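Local atomic coordinates of beta-glucuronidase (uncultured Clostridium sp., PDB entry 6U7J), a protein that hydrolyses beta-glucuronides as a gut-microbial glycoside hydrolase of family 2, and so can probably reactivate estrogens from their glucuronide conjugates. Residues T339-Y344 / H549-A554; F471-G476 / N568-F573; G514-P519 / F523-Q528. All coordinates share one frame; numbering follows the deposited sequence.

Contact 1. Residues T339-Y344 / H549-A554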
loop_
_atom_site.group_PDB
_atom_site.type_symbol
_atom_site.label_atom_id
_atom_site.label_comp_id
_atom_site.label_asym_id
_atom_site.label_seq_id
_atom_site.Cartn_x
_atom_site.Cartn_y
_atom_site.Cartn_z
ATOM N N THR B 339 14.066 -21.440 -17.033
ATOM C CA THR B 339 14.690 -21.487 -15.711
ATOM C C THR B 339 15.713 -20.344 -15.606
ATOM O O THR B 339 16.920 -20.549 -15.503
ATOM C CB THR B 339 15.335 -22.838 -15.428
ATOM O OG1 THR B 339 16.587 -22.938 -16.103
ATOM C CG2 THR B 339 14.424 -23.973 -15.867
ATOM N N SER B 340 15.192 -19.096 -15.603
ATOM C CA SER B 340 15.979 -17.907 -15.796
ATOM C C SER B 340 17.123 -17.826 -14.798
ATOM O O SER B 340 16.929 -17.696 -13.588
ATOM C CB SER B 340 15.125 -16.616 -15.778
ATOM O OG SER B 340 14.062 -16.708 -14.850
ATOM N N HIS B 341 18.305 -18.053 -15.361
ATOM C CA HIS B 341 19.660 -17.683 -15.015
ATOM C C HIS B 341 20.336 -18.730 -14.166
ATOM O O HIS B 341 21.436 -18.510 -13.717
ATOM C CB HIS B 341 19.782 -16.283 -14.444
ATOM C CG HIS B 341 18.931 -15.273 -15.177
ATOM N ND1 HIS B 341 18.622 -15.412 -16.518
ATOM C CD2 HIS B 341 18.360 -14.105 -14.776
ATOM C CE1 HIS B 341 17.859 -14.406 -16.894
ATOM N NE2 HIS B 341 17.699 -13.591 -15.864
ATOM N N TYR B 342 19.728 -19.907 -13.999
ATOM C CA TYR B 342 20.339 -21.055 -13.326
ATOM C C TYR B 342 19.371 -22.231 -13.358
ATOM O O TYR B 342 18.158 -22.038 -13.493
ATOM C CB TYR B 342 20.685 -20.698 -11.863
ATOM C CG TYR B 342 19.613 -19.879 -11.196
ATOM C CD1 TYR B 342 19.718 -18.490 -11.087
ATOM C CD2 TYR B 342 18.481 -20.479 -10.680
ATOM C CE1 TYR B 342 18.707 -17.725 -10.494
ATOM C CE2 TYR B 342 17.467 -19.725 -10.090
ATOM C CZ TYR B 342 17.585 -18.349 -10.000
ATOM O OH TYR B 342 16.577 -17.625 -9.409
ATOM N N PRO B 343 19.887 -23.446 -13.225
ATOM C CA PRO B 343 18.994 -24.608 -13.099
ATOM C C PRO B 343 18.157 -24.545 -11.825
ATOM O O PRO B 343 18.616 -24.077 -10.783
ATOM C CB PRO B 343 19.968 -25.805 -13.062
ATOM C CG PRO B 343 21.212 -25.300 -13.726
ATOM C CD PRO B 343 21.299 -23.830 -13.419
ATOM N N TYR B 344 16.928 -25.031 -11.915
ATOM C CA TYR B 344 16.043 -25.096 -10.770
ATOM C C TYR B 344 16.165 -26.466 -10.101
ATOM O O TYR B 344 16.825 -27.378 -10.609
ATOM C CB TYR B 344 14.590 -24.825 -11.187
ATOM C CG TYR B 344 14.308 -23.402 -11.678
ATOM C CD1 TYR B 344 15.295 -22.413 -11.626
ATOM C CD2 TYR B 344 13.052 -23.054 -12.192
ATOM C CE1 TYR B 344 15.045 -21.116 -12.067
ATOM C CE2 TYR B 344 12.787 -21.758 -12.650
ATOM C CZ TYR B 344 13.786 -20.794 -12.582
ATOM O OH TYR B 344 13.543 -19.509 -13.033
ATOM N N HIS B 549 7.675 -14.450 -23.630
ATOM C CA HIS B 549 7.853 -14.697 -22.205
ATOM C C HIS B 549 7.915 -13.339 -21.537
ATOM O O HIS B 549 8.851 -12.565 -21.778
ATOM C CB HIS B 549 9.105 -15.533 -21.918
ATOM C CG HIS B 549 8.854 -17.015 -21.920
ATOM N ND1 HIS B 549 9.755 -17.922 -21.407
ATOM C CD2 HIS B 549 7.807 -17.743 -22.381
ATOM C CE1 HIS B 549 9.269 -19.145 -21.538
ATOM N NE2 HIS B 549 8.088 -19.065 -22.127
ATOM N N ILE B 550 6.881 -13.028 -20.753
ATOM C CA ILE B 550 6.857 -11.791 -19.986
ATOM C C ILE B 550 7.897 -11.900 -18.882
ATOM O O ILE B 550 8.101 -12.981 -18.315
ATOM C CB ILE B 550 5.448 -11.561 -19.417
ATOM C CG1 ILE B 550 4.461 -11.251 -20.547
ATOM C CG2 ILE B 550 5.444 -10.411 -18.414
ATOM C CD1 ILE B 550 3.012 -11.402 -20.135
ATOM N N TRP B 551 8.600 -10.813 -18.594
ATOM C CA TRP B 551 9.613 -10.906 -17.559
ATOM C C TRP B 551 9.025 -10.609 -16.195
ATOM O O TRP B 551 8.345 -9.593 -15.988
ATOM C CB TRP B 551 10.821 -10.011 -17.764
ATOM C CG TRP B 551 11.758 -10.143 -16.557
ATOM C CD1 TRP B 551 12.123 -9.154 -15.687
ATOM C CD2 TRP B 551 12.389 -11.349 -16.073
ATOM N NE1 TRP B 551 12.966 -9.658 -14.716
ATOM C CE2 TRP B 551 13.152 -10.996 -14.933
ATOM C CE3 TRP B 551 12.415 -12.678 -16.516
ATOM C CZ2 TRP B 551 13.921 -11.923 -14.225
ATOM C CZ3 TRP B 551 13.184 -13.613 -15.807
ATOM C CH2 TRP B 551 13.924 -13.229 -14.675
ATOM N N ALA B 552 9.369 -11.504 -15.274
ATOM C CA ALA B 552 8.957 -11.606 -13.897
ATOM C C ALA B 552 7.559 -12.194 -13.879
ATOM O O ALA B 552 6.551 -11.518 -14.131
ATOM C CB ALA B 552 9.091 -10.277 -13.180
ATOM N N PHE B 553 7.547 -13.513 -13.696
ATOM C CA PHE B 553 6.397 -14.203 -13.135
ATOM C C PHE B 553 5.946 -13.520 -11.849
ATOM O O PHE B 553 4.768 -13.179 -11.693
ATOM C CB PHE B 553 6.774 -15.669 -12.885
ATOM C CG PHE B 553 5.700 -16.469 -12.238
ATOM C CD1 PHE B 553 5.797 -16.823 -10.900
ATOM C CD2 PHE B 553 4.583 -16.869 -12.966
ATOM C CE1 PHE B 553 4.795 -17.560 -10.291
ATOM C CE2 PHE B 553 3.567 -17.605 -12.368
ATOM C CZ PHE B 553 3.677 -17.960 -11.030
ATOM N N ALA B 554 6.884 -13.293 -10.924
ATOM C CA ALA B 554 6.595 -12.739 -9.607
ATOM C C ALA B 554 7.690 -11.760 -9.199
ATOM O O ALA B 554 8.864 -11.937 -9.544
ATOM C CB ALA B 554 6.487 -13.840 -8.529
#

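Contact 2. Residues F471-G476 / N568-F573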
loop_
_atom_site.group_PDB
_atom_site.type_symbol
_atom_site.label_atom_id
_atom_site.label_comp_id
_atom_site.label_asym_id
_atom_site.label_seq_id
_atom_site.Cartn_x
_atom_site.Cartn_y
_atom_site.Cartn_z
ATOM N N PHE B 471 11.225 -2.141 -24.589
ATOM C CA PHE B 471 10.660 -0.923 -25.136
ATOM C C PHE B 471 9.500 -0.466 -24.262
ATOM O O PHE B 471 8.677 -1.269 -23.823
ATOM C CB PHE B 471 10.223 -1.158 -26.578
ATOM C CG PHE B 471 11.383 -1.406 -27.524
ATOM C CD1 PHE B 471 12.332 -0.419 -27.753
ATOM C CD2 PHE B 471 11.528 -2.620 -28.167
ATOM C CE1 PHE B 471 13.402 -0.643 -28.621
ATOM C CE2 PHE B 471 12.589 -2.845 -29.036
ATOM C CZ PHE B 471 13.519 -1.855 -29.266
ATOM N N GLY B 472 9.454 0.833 -23.993
ATOM C CA GLY B 472 8.521 1.381 -23.028
ATOM C C GLY B 472 9.014 1.363 -21.592
ATOM O O GLY B 472 8.300 1.852 -20.704
ATOM N N TRP B 473 10.194 0.779 -21.331
ATOM C CA TRP B 473 10.756 0.791 -19.989
ATOM C C TRP B 473 12.208 1.260 -20.006
ATOM O O TRP B 473 12.483 2.403 -19.641
ATOM C CB TRP B 473 10.640 -0.585 -19.326
ATOM C CG TRP B 473 10.905 -0.465 -17.862
ATOM C CD1 TRP B 473 12.044 -0.819 -17.202
ATOM C CD2 TRP B 473 10.030 0.112 -16.880
ATOM N NE1 TRP B 473 11.920 -0.530 -15.868
ATOM C CE2 TRP B 473 10.697 0.051 -15.644
ATOM C CE3 TRP B 473 8.740 0.661 -16.927
ATOM C CZ2 TRP B 473 10.126 0.532 -14.462
ATOM C CZ3 TRP B 473 8.170 1.128 -15.748
ATOM C CH2 TRP B 473 8.857 1.058 -14.535
ATOM N N TYR B 474 13.150 0.396 -20.407
ATOM C CA TYR B 474 14.547 0.822 -20.492
ATOM C C TYR B 474 14.807 1.691 -21.718
ATOM O O TYR B 474 15.739 2.504 -21.705
ATOM C CB TYR B 474 15.495 -0.392 -20.495
ATOM C CG TYR B 474 15.502 -1.114 -19.172
ATOM C CD1 TYR B 474 15.688 -0.412 -17.977
ATOM C CD2 TYR B 474 15.297 -2.492 -19.104
ATOM C CE1 TYR B 474 15.681 -1.068 -16.747
ATOM C CE2 TYR B 474 15.280 -3.152 -17.890
ATOM C CZ TYR B 474 15.462 -2.432 -16.716
ATOM O OH TYR B 474 15.444 -3.081 -15.512
ATOM N N VAL B 475 13.999 1.542 -22.770
ATOM C CA VAL B 475 14.067 2.385 -23.962
ATOM C C VAL B 475 12.733 3.104 -24.116
ATOM O O VAL B 475 11.679 2.457 -24.204
ATOM C CB VAL B 475 14.391 1.569 -25.226
ATOM C CG1 VAL B 475 14.261 2.452 -26.462
ATOM C CG2 VAL B 475 15.788 0.990 -25.127
ATOM N N GLY B 476 12.777 4.432 -24.188
ATOM C CA GLY B 476 11.560 5.209 -24.294
ATOM C C GLY B 476 10.619 5.016 -23.116
ATOM O O GLY B 476 9.434 4.738 -23.316
ATOM N N ASN B 568 12.882 -6.368 -7.557
ATOM C CA ASN B 568 12.355 -6.213 -8.905
ATOM C C ASN B 568 10.839 -6.338 -8.856
ATOM O O ASN B 568 10.309 -7.347 -8.364
ATOM C CB ASN B 568 12.963 -7.253 -9.844
ATOM C CG ASN B 568 12.587 -7.016 -11.293
ATOM O OD1 ASN B 568 11.409 -6.887 -11.625
ATOM N ND2 ASN B 568 13.590 -6.949 -12.165
ATOM N N LYS B 569 10.149 -5.315 -9.358
ATOM C CA LYS B 569 8.696 -5.239 -9.297
ATOM C C LYS B 569 8.040 -5.494 -10.653
ATOM O O LYS B 569 6.860 -5.163 -10.840
ATOM C CB LYS B 569 8.260 -3.883 -8.743
ATOM C CG LYS B 569 8.469 -3.712 -7.223
ATOM C CD LYS B 569 7.877 -4.901 -6.468
ATOM C CE LYS B 569 7.666 -4.581 -5.001
ATOM N NZ LYS B 569 8.867 -4.963 -4.213
ATOM N N LYS B 570 8.773 -6.086 -11.607
ATOM C CA LYS B 570 8.181 -6.421 -12.905
ATOM C C LYS B 570 7.294 -7.655 -12.852
ATOM O O LYS B 570 6.746 -8.045 -13.892
ATOM C CB LYS B 570 9.261 -6.631 -13.976
ATOM C CG LYS B 570 10.183 -5.438 -14.205
ATOM C CD LYS B 570 10.864 -5.533 -15.564
ATOM C CE LYS B 570 11.688 -4.290 -15.846
ATOM N NZ LYS B 570 12.689 -4.102 -14.773
ATOM N N GLY B 571 7.148 -8.287 -11.690
ATOM C CA GLY B 571 6.243 -9.414 -11.553
ATOM C C GLY B 571 4.835 -9.139 -12.066
ATOM O O GLY B 571 4.286 -8.045 -11.866
ATOM N N ILE B 572 4.268 -10.119 -12.776
ATOM C CA ILE B 572 2.843 -10.121 -13.082
ATOM C C ILE B 572 2.067 -10.498 -11.830
ATOM O O ILE B 572 0.926 -10.062 -11.636
ATOM C CB ILE B 572 2.556 -11.081 -14.262
ATOM C CG1 ILE B 572 2.952 -10.442 -15.596
ATOM C CG2 ILE B 572 1.105 -11.458 -14.352
ATOM C CD1 ILE B 572 2.582 -8.953 -15.717
ATOM N N PHE B 573 2.681 -11.293 -10.955
ATOM C CA PHE B 573 2.165 -11.603 -9.633
ATOM C C PHE B 573 3.053 -10.968 -8.560
ATOM O O PHE B 573 4.229 -10.656 -8.790
ATOM C CB PHE B 573 2.095 -13.123 -9.432
ATOM C CG PHE B 573 1.176 -13.826 -10.393
ATOM C CD1 PHE B 573 -0.183 -13.936 -10.122
ATOM C CD2 PHE B 573 1.675 -14.392 -11.565
ATOM C CE1 PHE B 573 -1.040 -14.586 -11.013
ATOM C CE2 PHE B 573 0.834 -15.058 -12.458
ATOM C CZ PHE B 573 -0.531 -15.146 -12.186
#

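Contact 3. Residues G514-P519 / F523-Q528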
loop_
_atom_site.group_PDB
_atom_site.type_symbol
_atom_site.label_atom_id
_atom_site.label_comp_id
_atom_site.label_asym_id
_atom_site.label_seq_id
_atom_site.Cartn_x
_atom_site.Cartn_y
_atom_site.Cartn_z
ATOM N N GLY B 514 -1.101 -1.566 -6.312
ATOM C CA GLY B 514 -1.881 -0.518 -5.712
ATOM C C GLY B 514 -1.585 0.867 -6.223
ATOM O O GLY B 514 -2.308 1.803 -5.864
ATOM N N LEU B 515 -0.543 1.032 -7.032
ATOM C CA LEU B 515 -0.275 2.302 -7.691
ATOM C C LEU B 515 -1.152 2.394 -8.936
ATOM O O LEU B 515 -0.935 1.655 -9.901
ATOM C CB LEU B 515 1.201 2.407 -8.055
ATOM C CG LEU B 515 1.818 3.803 -8.079
ATOM C CD1 LEU B 515 3.315 3.715 -8.310
ATOM C CD2 LEU B 515 1.180 4.651 -9.146
ATOM N N HIS B 516 -2.122 3.312 -8.920
ATOM C CA HIS B 516 -3.056 3.536 -10.020
ATOM C C HIS B 516 -2.961 4.975 -10.503
ATOM O O HIS B 516 -2.770 5.888 -9.700
ATOM C CB HIS B 516 -4.497 3.299 -9.597
ATOM C CG HIS B 516 -4.813 1.879 -9.262
ATOM N ND1 HIS B 516 -4.931 0.896 -10.218
ATOM C CD2 HIS B 516 -5.076 1.285 -8.074
ATOM C CE1 HIS B 516 -5.234 -0.250 -9.632
ATOM N NE2 HIS B 516 -5.334 -0.040 -8.331
ATOM N N LYS B 517 -3.118 5.191 -11.809
ATOM C CA LYS B 517 -3.128 6.566 -12.280
ATOM C C LYS B 517 -3.809 6.679 -13.631
ATOM O O LYS B 517 -3.635 5.822 -14.498
ATOM C CB LYS B 517 -1.725 7.166 -12.350
ATOM C CG LYS B 517 -1.760 8.644 -11.926
ATOM C CD LYS B 517 -0.431 9.174 -11.449
ATOM C CE LYS B 517 -0.552 10.662 -11.071
ATOM N NZ LYS B 517 0.743 11.302 -10.694
ATOM N N LEU B 518 -4.571 7.758 -13.786
ATOM C CA LEU B 518 -5.319 8.071 -14.999
ATOM C C LEU B 518 -5.033 9.519 -15.394
ATOM O O LEU B 518 -5.465 10.447 -14.678
ATOM C CB LEU B 518 -6.811 7.855 -14.769
ATOM C CG LEU B 518 -7.740 8.299 -15.895
ATOM C CD1 LEU B 518 -7.409 7.554 -17.192
ATOM C CD2 LEU B 518 -9.177 8.046 -15.475
ATOM N N PRO B 519 -4.280 9.772 -16.482
ATOM C CA PRO B 519 -3.662 8.761 -17.356
ATOM C C PRO B 519 -2.517 7.991 -16.685
ATOM O O PRO B 519 -1.917 8.486 -15.741
ATOM C CB PRO B 519 -3.129 9.579 -18.538
ATOM C CG PRO B 519 -3.392 11.013 -18.233
ATOM C CD PRO B 519 -3.836 11.135 -16.810
ATOM N N PHE B 523 5.266 2.524 -13.395
ATOM C CA PHE B 523 5.099 1.967 -12.042
ATOM C C PHE B 523 3.640 1.717 -11.685
ATOM O O PHE B 523 3.353 0.983 -10.743
ATOM C CB PHE B 523 5.734 2.845 -10.961
ATOM C CG PHE B 523 7.228 2.901 -11.035
ATOM C CD1 PHE B 523 7.989 1.786 -10.711
ATOM C CD2 PHE B 523 7.878 4.064 -11.435
ATOM C CE1 PHE B 523 9.381 1.826 -10.785
ATOM C CE2 PHE B 523 9.263 4.100 -11.522
ATOM C CZ PHE B 523 10.012 2.980 -11.186
ATOM N N SER B 524 2.708 2.305 -12.420
ATOM C CA SER B 524 1.301 2.061 -12.144
ATOM C C SER B 524 0.868 0.740 -12.770
ATOM O O SER B 524 1.465 0.272 -13.740
ATOM C CB SER B 524 0.437 3.213 -12.674
ATOM O OG SER B 524 0.308 3.151 -14.089
ATOM N N GLU B 525 -0.180 0.138 -12.201
ATOM C CA GLU B 525 -0.663 -1.142 -12.705
ATOM C C GLU B 525 -1.238 -1.012 -14.105
ATOM O O GLU B 525 -1.173 -1.963 -14.890
ATOM C CB GLU B 525 -1.725 -1.728 -11.767
ATOM C CG GLU B 525 -1.264 -1.994 -10.338
ATOM C CD GLU B 525 -2.196 -2.937 -9.579
ATOM O OE1 GLU B 525 -2.932 -3.689 -10.238
ATOM O OE2 GLU B 525 -2.207 -2.921 -8.322
ATOM N N GLU B 526 -1.829 0.142 -14.427
ATOM C CA GLU B 526 -2.377 0.327 -15.766
ATOM C C GLU B 526 -1.260 0.391 -16.802
ATOM O O GLU B 526 -1.402 -0.137 -17.909
ATOM C CB GLU B 526 -3.248 1.586 -15.801
ATOM C CG GLU B 526 -4.530 1.461 -14.966
ATOM C CD GLU B 526 -4.311 1.626 -13.441
ATOM O OE1 GLU B 526 -3.249 2.142 -13.002
ATOM O OE2 GLU B 526 -5.228 1.254 -12.674
ATOM N N TYR B 527 -0.127 1.003 -16.449
ATOM C CA TYR B 527 0.970 1.113 -17.398
ATOM C C TYR B 527 1.541 -0.262 -17.736
ATOM O O TYR B 527 1.853 -0.543 -18.904
ATOM C CB TYR B 527 2.069 2.029 -16.851
ATOM C CG TYR B 527 3.145 2.302 -17.869
ATOM C CD1 TYR B 527 3.082 3.422 -18.690
ATOM C CD2 TYR B 527 4.203 1.412 -18.048
ATOM C CE1 TYR B 527 4.067 3.661 -19.648
ATOM C CE2 TYR B 527 5.183 1.638 -18.996
ATOM C CZ TYR B 527 5.112 2.759 -19.795
ATOM O OH TYR B 527 6.086 2.982 -20.739
ATOM N N GLN B 528 1.686 -1.133 -16.734
ATOM C CA GLN B 528 2.168 -2.483 -17.014
ATOM C C GLN B 528 1.277 -3.169 -18.041
ATOM O O GLN B 528 1.772 -3.834 -18.959
ATOM C CB GLN B 528 2.224 -3.311 -15.733
ATOM C CG GLN B 528 2.952 -4.638 -15.871
ATOM C CD GLN B 528 2.919 -5.465 -14.593
ATOM O OE1 GLN B 528 1.893 -5.558 -13.923
ATOM N NE2 GLN B 528 4.046 -6.070 -14.254
#

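Contact 1. Residues T339-Y344 / H549-A554
S340 packs its CB against the outer rim of the W551 indole, 3.6 Å from CZ3, and this is the tight part of the contact. The indole reaches it because W551 holds CG anti to the backbone N (chi1 176°), which carries the ring from the 549-554 backbone toward the loop after strand 336-338. The exact place of the S340 hydroxyl is less certain.

The looser part lies at H341. Its NE2 stays 4.0 Å from CH2 of W551, and although the two ring planes are only 26° apart, the rings are slid past each other, with the centroids of the H341 ring and the W551 six-membered ring 5.6 Å apart. A type II turn from T339 to Y342 shapes this loop, closed by the bond from Y342 N to T339 O (3.2 Å). T339 OG1 adds a second link to Y342 O, coming from above the carbonyl plane.

Both segments sit at the C-terminal ends of TIM-barrel strands, the rim where such barrels carry their active sites. Since ND1 of H341 is hydrogen-bonded to E362, the imidazole is oriented by that carboxylate, and W551 contributes van der Waals packing rather than a polar grip.

Contact 2. Residues F471-G476 / N568-F573
The unusual feature is a buried lysine, K570, whose tip meets two neighbouring aromatic residues in different ways: its methylene CE rests by the indole of W473, while its NZ bonds to the phenol oxygen of Y474. CE lies 3.7 Å from CD1 of W473, approaching the ring obliquely. From there a bend at the last torsion (chi4 57°) turns NZ to Y474 OH, which accepts its hydrogen bond at 3.0 Å.

The two rings also pack on each other, with CD1 of W473 standing 3.6 Å above the Y474 plane, over its centre. On the other segment, OD1 of N568 accepts from K570 N at 2.8 Å (N-H...O 162°), an Asx turn that fixes the backbone from which the lysine extends. L562 of the second subunit packs on both W473 and Y474.

N568-K569-K570 fits the Asn-x-Lys signature of beta-glucuronidases, associated with recognition of the glucuronate carboxylate, and a similar role here is probable. The polar end of K570 is also paired with D510 in a salt bridge, and Y474 OH has a further hydrogen bond with R564. With a carboxylate and a phenol both holding NZ, the lysine tip is kept in a defined place rather than left to swing.

Contact 3. Residues G514-P519 / F523-Q528
The span from CA of G514 to CA of K517 runs at 74° to that from CA of F523 to CA of E526, and the segments come closest where the CA atoms of L515 and S524 are 4.7 Å apart. Here the carbonyl of L515 points straight at the first turn of helix 525-540: its O accepts from E525 N at 2.9 Å, with a C=O...N angle of 173°, and also receives a CA-H...O contact from S524. The loop thus satisfies an amide at the helix start. S524, the N-cap, supplies another acceptor through OG, which takes the hydrogen of Y527 N at 3.2 Å and is also bonded to V521 O.

Two glutamates of the first turn reach back to the loop. E525 extends beyond CG and places OE2 2.7 Å from G514 N, accepting on its anti lone pair along a nearly straight bond. E526 instead folds at its second torsion (chi2 78°), bringing its carboxylate to two consecutive loop residues: OE2 meets ND1 at the edge of the H516 ring, a very short bond as modelled, while OE1 is met by K517 N at 3.3 Å from above the carboxylate plane. The apolar side is closed by L515 CD1 against F523 CB (3.7 Å).

H516 NE2 bonds to E525 of the third subunit, and the pairing is returned from that chain; K517 forms a salt bridge with D566 of the second subunit. The contact therefore places a subunit-facing loop on the N-terminal end of helix 525-540, the helix joining barrel strands 502-506 and 545-551.

Overall arrangement
All three contacts belong to the TIM-barrel domain, in the chain order 339-344, 471-476, 514-519, 523-528, 549-554, 568-573, with contact 3 nested inside the loops closed by the other two. Contact 2 lies in the middle: its centre is about 14 Å from that of contact 1 and about 12 Å from that of contact 3, whereas contacts 1 and 3 are about 24 Å apart. Probable backbone bonds of A552 and F553 with I572 and F573 join contacts 1 and 2; Y527 and Q528 link helix 525-540 to G472 and G571. The series thus leads from the barrel rim outward to the subunit interfaces, contacts 2 and 3 both touching the second subunit.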